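Local coordinates for cell division protein FtsI/penicillin binding protein 2 (Legionella pneumophila subsp. pneumophila ATCC 43290, PDB 4ZTK), which probably cross-links septal peptidoglycan as a D,D-transpeptidase of the penicillin-binding protein family, whose fold is shared with serine beta-lactamases, at residues G44-A49 and R304-D309; A128-I131 and V137-I140; R141-A146 and M178-E183; L276-E281 and A300-N305. All coordinates share one frame; numbering follows the deposited sequence.

Interaction 1. Residues G44-A49 and R304-D309; sequences GVIAIA and RNVAMD
Ile46 is the first residue of the 44-49 strand to meet helix 304-309, and it does so through Val306 across a CA-to-CA distance of 9.0 Å. That spacing leaves room for side chains alone. CG1 of Ile46 stands anti to its own carbonyl carbon, and the chain then runs on extended (chi2 173°), carrying CD1 out to CG2 of Val306 at 3.9 Å. The two side chains slide past each other in opposite directions, so the isoleucine lies alongside the valine. Between the two isoleucines the backbone is occupied with the sheet, Ala47 pairing with Leu277 of the next strand. This is the face of a five-stranded antiparallel sheet on which the N-terminal helix 22-38 and the C-terminal helix 295-310 lie, an arrangement well known from penicillin-binding proteins and serine beta-lactamases. Ile46 also touches Ile32 of helix 22-38, and Val306 touches Gln31, so the valine sits where both helices face the strand. Ile48, two residues on and on the same face, folds its CD1 back (chi2 -67°) and approaches differently: its side chain and that of Val306 reach toward each other tip to tip, with Ile48 CD1 3.9 Å from Val306 CG1.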
loop_
_atom_site.group_PDB
_atom_site.type_symbol
_atom_site.label_atom_id
_atom_site.label_comp_id
_atom_site.label_asym_id
_atom_site.label_seq_id
_atom_site.Cartn_x
_atom_site.Cartn_y
_atom_site.Cartn_z
ATOM N N GLY A 44 -8.753 -12.426 -2.616
ATOM C CA GLY A 44 -8.064 -11.577 -1.669
ATOM C C GLY A 44 -6.685 -12.119 -1.388
ATOM O O GLY A 44 -6.436 -13.308 -1.561
ATOM N N VAL A 45 -5.790 -11.246 -0.949
ATOM C CA VAL A 45 -4.420 -11.638 -0.663
ATOM C C VAL A 45 -3.877 -10.819 0.500
ATOM O O VAL A 45 -4.206 -9.642 0.644
ATOM C CB VAL A 45 -3.515 -11.457 -1.908
ATOM C CG1 VAL A 45 -3.640 -10.040 -2.466
ATOM C CG2 VAL A 45 -2.052 -11.787 -1.586
ATOM N N ILE A 46 -3.075 -11.458 1.347
ATOM C CA ILE A 46 -2.319 -10.758 2.374
ATOM C C ILE A 46 -0.848 -11.137 2.275
ATOM O O ILE A 46 -0.505 -12.314 2.138
ATOM C CB ILE A 46 -2.808 -11.103 3.789
ATOM C CG1 ILE A 46 -4.281 -10.735 3.957
ATOM C CG2 ILE A 46 -1.968 -10.379 4.829
ATOM C CD1 ILE A 46 -4.860 -11.195 5.274
ATOM N N ALA A 47 0.022 -10.140 2.349
ATOM C CA ALA A 47 1.452 -10.394 2.367
ATOM C C ALA A 47 2.100 -9.674 3.538
ATOM O O ALA A 47 1.677 -8.578 3.916
ATOM C CB ALA A 47 2.092 -9.975 1.047
ATOM N N ILE A 48 3.105 -10.313 4.126
ATOM C CA ILE A 48 3.898 -9.714 5.192
ATOM C C ILE A 48 5.352 -9.702 4.750
ATOM O O ILE A 48 5.815 -10.646 4.126
ATOM C CB ILE A 48 3.815 -10.520 6.501
ATOM C CG1 ILE A 48 2.380 -10.979 6.782
ATOM C CG2 ILE A 48 4.388 -9.714 7.664
ATOM C CD1 ILE A 48 1.435 -9.884 7.084
ATOM N N ALA A 49 6.064 -8.626 5.059
ATOM C CA ALA A 49 7.474 -8.529 4.718
ATOM C C ALA A 49 8.274 -8.038 5.914
ATOM O O ALA A 49 7.749 -7.351 6.793
ATOM C CB ALA A 49 7.685 -7.595 3.520
ATOM N N ARG A 304 -5.570 -4.839 10.585
ATOM C CA ARG A 304 -5.615 -4.749 12.042
ATOM C C ARG A 304 -5.594 -6.123 12.714
ATOM O O ARG A 304 -4.842 -6.347 13.665
ATOM C CB ARG A 304 -6.856 -3.981 12.489
ATOM C CG ARG A 304 -6.997 -3.858 14.006
ATOM C CD ARG A 304 -8.377 -3.353 14.401
ATOM N NE ARG A 304 -8.474 -3.089 15.833
ATOM C CZ ARG A 304 -9.605 -3.142 16.531
ATOM N NH1 ARG A 304 -10.747 -3.462 15.934
ATOM N NH2 ARG A 304 -9.595 -2.879 17.831
ATOM N N ASN A 305 -6.421 -7.039 12.219
ATOM C CA ASN A 305 -6.511 -8.369 12.818
ATOM C C ASN A 305 -5.211 -9.152 12.684
ATOM O O ASN A 305 -4.791 -9.827 13.617
ATOM C CB ASN A 305 -7.682 -9.163 12.231
ATOM C CG ASN A 305 -9.029 -8.545 12.561
ATOM O OD1 ASN A 305 -9.178 -7.854 13.570
ATOM N ND2 ASN A 305 -10.018 -8.790 11.709
ATOM N N VAL A 306 -4.576 -9.064 11.518
ATOM C CA VAL A 306 -3.303 -9.745 11.312
ATOM C C VAL A 306 -2.235 -9.141 12.218
ATOM O O VAL A 306 -1.480 -9.861 12.871
ATOM C CB VAL A 306 -2.847 -9.666 9.843
ATOM C CG1 VAL A 306 -1.427 -10.191 9.695
ATOM C CG2 VAL A 306 -3.803 -10.445 8.955
ATOM N N ALA A 307 -2.195 -7.813 12.259
ATOM C CA ALA A 307 -1.249 -7.081 13.094
ATOM C C ALA A 307 -1.374 -7.443 14.569
ATOM O O ALA A 307 -0.373 -7.630 15.253
ATOM C CB ALA A 307 -1.422 -5.580 12.902
HETATM N N MSE A 308 -2.602 -7.540 15.062
HETATM C CA MSE A 308 -2.802 -7.910 16.460
HETATM C C MSE A 308 -2.362 -9.344 16.733
HETATM O O MSE A 308 -1.785 -9.630 17.780
HETATM C CB MSE A 308 -4.248 -7.674 16.894
HETATM C CG MSE A 308 -4.544 -6.205 17.154
HETATM SE SE MSE A 308 -6.409 -5.824 17.515
HETATM C CE MSE A 308 -6.630 -6.897 19.135
ATOM N N ASP A 309 -2.616 -10.236 15.780
ATOM C CA ASP A 309 -2.151 -11.619 15.877
ATOM C C ASP A 309 -0.628 -11.698 15.874
ATOM O O ASP A 309 -0.036 -12.430 16.663
ATOM C CB ASP A 309 -2.696 -12.454 14.715
ATOM C CG ASP A 309 -4.107 -12.945 14.955
ATOM O OD1 ASP A 309 -4.778 -12.411 15.862
ATOM O OD2 ASP A 309 -4.545 -13.866 14.230
#

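Interaction 2. Residues A128-I131 and V137-I140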
loop_
_atom_site.group_PDB
_atom_site.type_symbol
_atom_site.label_atom_id
_atom_site.label_comp_id
_atom_site.label_asym_id
_atom_site.label_seq_id
_atom_site.Cartn_x
_atom_site.Cartn_y
_atom_site.Cartn_z
ATOM N N ALA A 128 -0.153 16.835 5.026
ATOM C CA ALA A 128 -0.487 15.772 5.968
ATOM C C ALA A 128 -1.978 15.461 5.931
ATOM O O ALA A 128 -2.380 14.302 5.993
ATOM C CB ALA A 128 -0.062 16.161 7.375
ATOM N N ASP A 129 -2.792 16.506 5.830
ATOM C CA ASP A 129 -4.240 16.353 5.764
ATOM C C ASP A 129 -4.640 15.656 4.470
ATOM O O ASP A 129 -5.555 14.829 4.452
ATOM C CB ASP A 129 -4.931 17.720 5.843
ATOM C CG ASP A 129 -4.803 18.365 7.208
ATOM O OD1 ASP A 129 -4.696 17.623 8.209
ATOM O OD2 ASP A 129 -4.814 19.614 7.282
ATOM N N ALA A 130 -3.950 16.005 3.388
ATOM C CA ALA A 130 -4.240 15.449 2.073
ATOM C C ALA A 130 -3.908 13.961 2.008
ATOM O O ALA A 130 -4.609 13.197 1.353
ATOM C CB ALA A 130 -3.496 16.223 0.983
ATOM N N ILE A 131 -2.841 13.550 2.686
ATOM C CA ILE A 131 -2.519 12.126 2.794
ATOM C C ILE A 131 -3.558 11.399 3.656
ATOM O O ILE A 131 -4.064 10.342 3.278
ATOM C CB ILE A 131 -1.112 11.894 3.387
ATOM C CG1 ILE A 131 -0.020 12.344 2.409
ATOM C CG2 ILE A 131 -0.913 10.425 3.749
ATOM C CD1 ILE A 131 0.083 11.492 1.148
ATOM N N VAL A 137 -6.931 15.834 -5.676
ATOM C CA VAL A 137 -6.529 17.080 -6.328
ATOM C C VAL A 137 -5.250 17.649 -5.708
ATOM O O VAL A 137 -4.378 18.139 -6.421
ATOM C CB VAL A 137 -7.671 18.126 -6.330
ATOM C CG1 VAL A 137 -7.166 19.488 -6.801
ATOM C CG2 VAL A 137 -8.808 17.654 -7.220
ATOM N N CYS A 138 -5.120 17.539 -4.389
ATOM C CA CYS A 138 -3.932 18.047 -3.705
ATOM C C CYS A 138 -2.670 17.262 -4.049
ATOM O O CYS A 138 -1.637 17.857 -4.356
ATOM C CB CYS A 138 -4.133 18.090 -2.188
ATOM S SG CYS A 138 -5.376 19.301 -1.646
ATOM N N LEU A 139 -2.745 15.936 -3.990
ATOM C CA LEU A 139 -1.585 15.116 -4.321
ATOM C C LEU A 139 -1.191 15.272 -5.787
ATOM O O LEU A 139 -0.003 15.235 -6.130
ATOM C CB LEU A 139 -1.819 13.642 -3.980
ATOM C CG LEU A 139 -1.308 13.193 -2.607
ATOM C CD1 LEU A 139 0.204 13.361 -2.512
ATOM C CD2 LEU A 139 -2.002 13.963 -1.498
ATOM N N ILE A 140 -2.185 15.448 -6.651
ATOM C CA ILE A 140 -1.904 15.673 -8.060
ATOM C C ILE A 140 -1.124 16.972 -8.238
ATOM O O ILE A 140 -0.128 17.020 -8.961
ATOM C CB ILE A 140 -3.179 15.728 -8.902
ATOM C CG1 ILE A 140 -3.799 14.336 -9.030
ATOM C CG2 ILE A 140 -2.845 16.256 -10.275
ATOM C CD1 ILE A 140 -5.165 14.331 -9.725
#
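Segments 128-131 and 137-140 belong to helices that follow each other in the chain with only a short turn between them, and within these two segments the backbones come nearest at Ala130 and Cys138, whose CA atoms are 6.3 Å apart. So close a meeting is made with small groups: Ala130 CB rests against Cys138 CB at 3.7 Å. The same alanine methyl is touched by Leu139 CD2, also at 3.7 Å, and that branch lies 3.9 Å from the Ala130 carbonyl O as well. Leu139 is the larger partner here, and a chi1 of -95°, off a staggered value, accompanies the placing of both its methyls, since CD1 meets Ile131 CD1 at 4.1 Å. The isoleucine first leaves its backbone at an angle to the contact, and its bent outer torsion (chi2 -68°) is what delivers CD1; the two side chains cross at about a right angle. The short turn between the helices carries what is probably the family's SxN motif. On the helix 83-92 side, Leu139 packs on Lys83 and Ile86, and Ile131 on Lys83 and Ala87, Lys83 being probably the lysine of the SxxK motif; Met225 of helix 216-231 borders Ile131, while Ile140 turns to helix 172-181.

Interaction 3. Residues R141-A146 and M178-E183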
loop_
_atom_site.group_PDB
_atom_site.type_symbol
_atom_site.label_atom_id
_atom_site.label_comp_id
_atom_site.label_asym_id
_atom_site.label_seq_id
_atom_site.Cartn_x
_atom_site.Cartn_y
_atom_site.Cartn_z
ATOM N N ARG A 141 -1.581 18.020 -7.561
ATOM C CA ARG A 141 -0.901 19.306 -7.605
ATOM C C ARG A 141 0.527 19.165 -7.081
ATOM O O ARG A 141 1.465 19.692 -7.670
ATOM C CB ARG A 141 -1.678 20.359 -6.806
ATOM C CG ARG A 141 -1.000 21.715 -6.749
ATOM C CD ARG A 141 -1.975 22.821 -6.358
ATOM N NE ARG A 141 -2.703 22.514 -5.129
ATOM C CZ ARG A 141 -3.481 23.380 -4.486
ATOM N NH1 ARG A 141 -4.110 23.018 -3.374
ATOM N NH2 ARG A 141 -3.626 24.613 -4.953
ATOM N N VAL A 142 0.685 18.436 -5.984
ATOM C CA VAL A 142 2.006 18.171 -5.429
ATOM C C VAL A 142 2.910 17.500 -6.467
ATOM O O VAL A 142 4.047 17.920 -6.679
ATOM C CB VAL A 142 1.901 17.304 -4.159
ATOM C CG1 VAL A 142 3.245 16.695 -3.803
ATOM C CG2 VAL A 142 1.364 18.134 -3.004
ATOM N N SER A 143 2.380 16.477 -7.129
ATOM C CA SER A 143 3.112 15.766 -8.171
ATOM C C SER A 143 3.494 16.671 -9.340
ATOM O O SER A 143 4.639 16.654 -9.803
ATOM C CB SER A 143 2.296 14.575 -8.676
ATOM O OG SER A 143 3.016 13.842 -9.657
ATOM N N GLN A 144 2.534 17.459 -9.817
ATOM C CA GLN A 144 2.774 18.325 -10.965
ATOM C C GLN A 144 3.781 19.425 -10.661
ATOM O O GLN A 144 4.584 19.792 -11.517
ATOM C CB GLN A 144 1.463 18.923 -11.482
ATOM C CG GLN A 144 0.543 17.886 -12.098
ATOM C CD GLN A 144 -0.809 18.447 -12.462
ATOM O OE1 GLN A 144 -1.282 19.404 -11.852
ATOM N NE2 GLN A 144 -1.444 17.854 -13.465
ATOM N N GLU A 145 3.741 19.947 -9.440
ATOM C CA GLU A 145 4.674 20.996 -9.050
ATOM C C GLU A 145 6.084 20.451 -8.810
ATOM O O GLU A 145 7.065 21.163 -8.997
ATOM C CB GLU A 145 4.150 21.757 -7.831
ATOM C CG GLU A 145 2.855 22.518 -8.127
ATOM C CD GLU A 145 2.360 23.341 -6.955
ATOM O OE1 GLU A 145 3.014 23.322 -5.891
ATOM O OE2 GLU A 145 1.312 24.009 -7.099
ATOM N N ALA A 146 6.180 19.184 -8.413
ATOM C CA ALA A 146 7.477 18.550 -8.191
ATOM C C ALA A 146 8.205 18.365 -9.517
ATOM O O ALA A 146 9.414 18.575 -9.608
ATOM C CB ALA A 146 7.307 17.208 -7.478
HETATM N N MSE A 178 -1.718 11.236 -13.351
HETATM C CA MSE A 178 -1.971 9.800 -13.323
HETATM C C MSE A 178 -1.076 9.114 -12.299
HETATM O O MSE A 178 -1.502 8.190 -11.613
HETATM C CB MSE A 178 -1.742 9.186 -14.705
HETATM C CG MSE A 178 -2.727 9.662 -15.764
HETATM SE SE MSE A 178 -2.326 8.926 -17.524
HETATM C CE MSE A 178 -2.832 7.068 -17.209
ATOM N N ALA A 179 0.169 9.574 -12.208
ATOM C CA ALA A 179 1.115 9.049 -11.228
ATOM C C ALA A 179 0.597 9.236 -9.808
ATOM O O ALA A 179 0.659 8.321 -8.992
ATOM C CB ALA A 179 2.465 9.726 -11.384
ATOM N N ALA A 180 0.084 10.428 -9.519
ATOM C CA ALA A 180 -0.397 10.747 -8.177
ATOM C C ALA A 180 -1.611 9.902 -7.813
ATOM O O ALA A 180 -1.867 9.640 -6.637
ATOM C CB ALA A 180 -0.724 12.229 -8.062
ATOM N N LEU A 181 -2.355 9.476 -8.828
ATOM C CA LEU A 181 -3.509 8.614 -8.613
ATOM C C LEU A 181 -3.121 7.139 -8.637
ATOM O O LEU A 181 -3.940 6.273 -8.349
ATOM C CB LEU A 181 -4.575 8.892 -9.666
ATOM C CG LEU A 181 -5.115 10.317 -9.586
ATOM C CD1 LEU A 181 -6.178 10.525 -10.622
ATOM C CD2 LEU A 181 -5.661 10.582 -8.198
ATOM N N GLY A 182 -1.867 6.859 -8.977
ATOM C CA GLY A 182 -1.400 5.490 -9.074
ATOM C C GLY A 182 -2.093 4.781 -10.215
ATOM O O GLY A 182 -2.314 3.576 -10.164
ATOM N N GLU A 183 -2.432 5.545 -11.248
ATOM C CA GLU A 183 -3.175 5.044 -12.399
ATOM C C GLU A 183 -2.272 4.409 -13.468
ATOM O O GLU A 183 -2.586 3.341 -14.000
ATOM C CB GLU A 183 -3.994 6.191 -13.005
ATOM C CG GLU A 183 -4.951 5.787 -14.108
ATOM C CD GLU A 183 -5.851 6.935 -14.543
ATOM O OE1 GLU A 183 -5.662 7.454 -15.664
ATOM O OE2 GLU A 183 -6.745 7.319 -13.760
#
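Ser143 and Ala180 mark the place where the backbones of segments 141-146 and 178-183 come nearest, their CA atoms 6.1 Å apart and their CB atoms 3.9 Å apart. Two small residues allow this approach, and the contact is a touch of CB on CB with no hydrogen bond between the two segments. The serine's hydroxyl shows how a polar atom is accommodated in such a place. With chi1 at -178°, OG stands opposite the backbone N, beside the carbonyl carbon, and is directed to the carbonyl O of Leu176, with which it is hydrogen-bonded; the buried hydroxyl is therefore satisfied by the partner helix, just ahead of residue 178. OG also lies 4.5 Å from Ala179 CB, a looser and more marginal neighbour than Ala180. One residue further, Gln144 supplies a second polar tie to the same helix. Its side chain is extended beyond CB (chi2 173°), and NE2 gives a hydrogen bond to the carbonyl O of Asp173. The 178-183 segment itself closes its helix with a Schellman motif: Glu183 N bonds Met178 O at 2.8 Å, Gly182 N bonds Ala179 O at 2.9 Å, and Gly182 takes the positive phi, 66°, that favours glycine. The turn begins directly after the touching alanines. Around the contact, Ile86 of helix 83-92 packs on Ser143 and Val142, Ile151 of helix 148-157 packs on Ser143 and Ala146, and Ala180 O makes a weak hydrogen bond with Lys83 NZ.

Interaction 4. Residues L276-E281 and A300-N305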
loop_
_atom_site.group_PDB
_atom_site.type_symbol
_atom_site.label_atom_id
_atom_site.label_comp_id
_atom_site.label_asym_id
_atom_site.label_seq_id
_atom_site.Cartn_x
_atom_site.Cartn_y
_atom_site.Cartn_z
ATOM N N LEU A 276 2.906 -4.933 6.086
ATOM C CA LEU A 276 1.741 -5.695 5.653
ATOM C C LEU A 276 1.056 -5.025 4.477
ATOM O O LEU A 276 1.001 -3.799 4.397
ATOM C CB LEU A 276 0.721 -5.844 6.786
ATOM C CG LEU A 276 1.145 -6.409 8.140
ATOM C CD1 LEU A 276 1.802 -5.344 9.006
ATOM C CD2 LEU A 276 -0.064 -6.990 8.840
ATOM N N LEU A 277 0.522 -5.848 3.583
ATOM C CA LEU A 277 -0.274 -5.387 2.458
ATOM C C LEU A 277 -1.485 -6.298 2.338
ATOM O O LEU A 277 -1.351 -7.528 2.299
ATOM C CB LEU A 277 0.545 -5.414 1.167
ATOM C CG LEU A 277 -0.195 -5.072 -0.132
ATOM C CD1 LEU A 277 -0.891 -3.719 -0.032
ATOM C CD2 LEU A 277 0.762 -5.087 -1.324
ATOM N N VAL A 278 -2.666 -5.693 2.302
ATOM C CA VAL A 278 -3.912 -6.432 2.152
ATOM C C VAL A 278 -4.634 -5.936 0.909
ATOM O O VAL A 278 -4.799 -4.728 0.724
ATOM C CB VAL A 278 -4.844 -6.225 3.365
ATOM C CG1 VAL A 278 -6.182 -6.893 3.125
ATOM C CG2 VAL A 278 -4.201 -6.754 4.639
ATOM N N VAL A 279 -5.054 -6.860 0.053
ATOM C CA VAL A 279 -5.848 -6.499 -1.114
ATOM C C VAL A 279 -7.055 -7.417 -1.225
ATOM O O VAL A 279 -6.920 -8.640 -1.209
ATOM C CB VAL A 279 -5.024 -6.560 -2.425
ATOM C CG1 VAL A 279 -5.922 -6.313 -3.635
ATOM C CG2 VAL A 279 -3.900 -5.547 -2.386
ATOM N N ILE A 280 -8.234 -6.813 -1.318
ATOM C CA ILE A 280 -9.479 -7.554 -1.468
ATOM C C ILE A 280 -10.035 -7.215 -2.839
ATOM O O ILE A 280 -10.033 -6.047 -3.230
ATOM C CB ILE A 280 -10.525 -7.124 -0.414
ATOM C CG1 ILE A 280 -9.939 -7.171 1.001
ATOM C CG2 ILE A 280 -11.791 -7.967 -0.535
ATOM C CD1 ILE A 280 -9.470 -8.546 1.443
ATOM N N GLU A 281 -10.512 -8.216 -3.570
ATOM C CA GLU A 281 -11.040 -7.975 -4.911
ATOM C C GLU A 281 -12.548 -8.190 -4.998
ATOM O O GLU A 281 -13.040 -9.284 -4.739
ATOM C CB GLU A 281 -10.331 -8.857 -5.938
ATOM C CG GLU A 281 -10.831 -8.668 -7.356
ATOM C CD GLU A 281 -10.205 -9.652 -8.327
ATOM O OE1 GLU A 281 -10.217 -9.367 -9.543
ATOM O OE2 GLU A 281 -9.704 -10.709 -7.878
ATOM N N ALA A 300 -8.380 -2.372 5.651
ATOM C CA ALA A 300 -7.815 -1.874 6.905
ATOM C C ALA A 300 -8.169 -2.716 8.141
ATOM O O ALA A 300 -7.292 -2.994 8.960
ATOM C CB ALA A 300 -8.174 -0.399 7.125
ATOM N N PRO A 301 -9.446 -3.121 8.291
ATOM C CA PRO A 301 -9.705 -3.953 9.469
ATOM C C PRO A 301 -9.018 -5.316 9.385
ATOM O O PRO A 301 -8.683 -5.881 10.423
ATOM C CB PRO A 301 -11.237 -4.105 9.477
ATOM C CG PRO A 301 -11.678 -3.748 8.101
ATOM C CD PRO A 301 -10.693 -2.741 7.601
ATOM N N VAL A 302 -8.806 -5.825 8.175
ATOM C CA VAL A 302 -8.098 -7.085 7.997
ATOM C C VAL A 302 -6.636 -6.930 8.419
ATOM O O VAL A 302 -6.093 -7.777 9.137
ATOM C CB VAL A 302 -8.190 -7.599 6.545
ATOM C CG1 VAL A 302 -7.329 -8.840 6.361
ATOM C CG2 VAL A 302 -9.642 -7.904 6.178
ATOM N N PHE A 303 -6.013 -5.840 7.969
ATOM C CA PHE A 303 -4.673 -5.449 8.410
ATOM C C PHE A 303 -4.588 -5.463 9.939
ATOM O O PHE A 303 -3.649 -6.015 10.514
ATOM C CB PHE A 303 -4.364 -4.046 7.878
ATOM C CG PHE A 303 -3.024 -3.484 8.307
ATOM C CD1 PHE A 303 -2.848 -2.933 9.571
ATOM C CD2 PHE A 303 -1.961 -3.441 7.417
ATOM C CE1 PHE A 303 -1.627 -2.391 9.953
ATOM C CE2 PHE A 303 -0.741 -2.890 7.789
ATOM C CZ PHE A 303 -0.576 -2.367 9.059
ATOM N N ARG A 304 -5.570 -4.839 10.585
ATOM C CA ARG A 304 -5.615 -4.749 12.042
ATOM C C ARG A 304 -5.594 -6.123 12.714
ATOM O O ARG A 304 -4.842 -6.347 13.665
ATOM C CB ARG A 304 -6.856 -3.981 12.489
ATOM C CG ARG A 304 -6.997 -3.858 14.006
ATOM C CD ARG A 304 -8.377 -3.353 14.401
ATOM N NE ARG A 304 -8.474 -3.089 15.833
ATOM C CZ ARG A 304 -9.605 -3.142 16.531
ATOM N NH1 ARG A 304 -10.747 -3.462 15.934
ATOM N NH2 ARG A 304 -9.595 -2.879 17.831
ATOM N N ASN A 305 -6.421 -7.039 12.219
ATOM C CA ASN A 305 -6.511 -8.369 12.818
ATOM C C ASN A 305 -5.211 -9.152 12.684
ATOM O O ASN A 305 -4.791 -9.827 13.617
ATOM C CB ASN A 305 -7.682 -9.163 12.231
ATOM C CG ASN A 305 -9.029 -8.545 12.561
ATOM O OD1 ASN A 305 -9.178 -7.854 13.570
ATOM N ND2 ASN A 305 -10.018 -8.790 11.709
#
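Leu276 and Phe303 bear the larger share of this strand-on-helix contact, in which the central strand of the penicillin-binding protein sheet is covered by the C-terminal helix. Strand 276-281 and helix 300-305 run at 138° between their N-to-C directions, with axes 8.2 Å apart; Leu276 meets Phe303, and Val278 meets both Val302 and Phe303. The leucine and the phenylalanine cross at about a right angle. Phe303 CG is anti to the backbone N (chi1 178°), which swings the ring out from the helix to lie against Leu276, although the side chain starts out at an angle to the strand. Leu276 lies on one face of the ring. Its CB and CD1 sit over the rim by CE2 and CZ: CB comes to 3.4 Å from CE2, a tight contact, and CD1 lies 3.8 Å from CZ. The remaining branch, CD2, stands further in on the same side, 4.2 Å above the ring plane though still displaced toward the rim. Phe263 of the adjoining strand 259-267 adds an edge-to-face ring contact. Val278, pointing to the helix like Leu276, spreads its two methyls over two helix residues. CG1 meets Val302 CG1 at 3.9 Å, the side chains passing at a slant, while CG2 settles 3.9 Å from the backbone N of Phe303 and 4.2 Å from its CB. Beyond them, the carbonyl O of Leu276 lies in the plane of the Phe303 ring, at its edge, 3.9 Å from CE2.

How the interactions relate
All four contacts are buried, yet they serve two separate regions. Interactions 1 and 4 share helix 295-310 and reach neighbouring strands of one sheet, their centres about 6 Å apart; Ile46 CD1 packs on Val302 CG1, and Val306 CG1 on Leu276 CD2, so the two merge into one apolar layer of branched and aromatic side chains. Interactions 2 and 3 lie among the helices, joined through helix 136-146, where Ala180 CB packs against the backbone of Leu139 and Ile140. Of these, interaction 2 is apolar across its segments, whereas in interaction 3 the serine hydroxyl bonds a carbonyl of the partner helix. Between the pairs, centres of interactions 1 and 3 are about 29 Å apart.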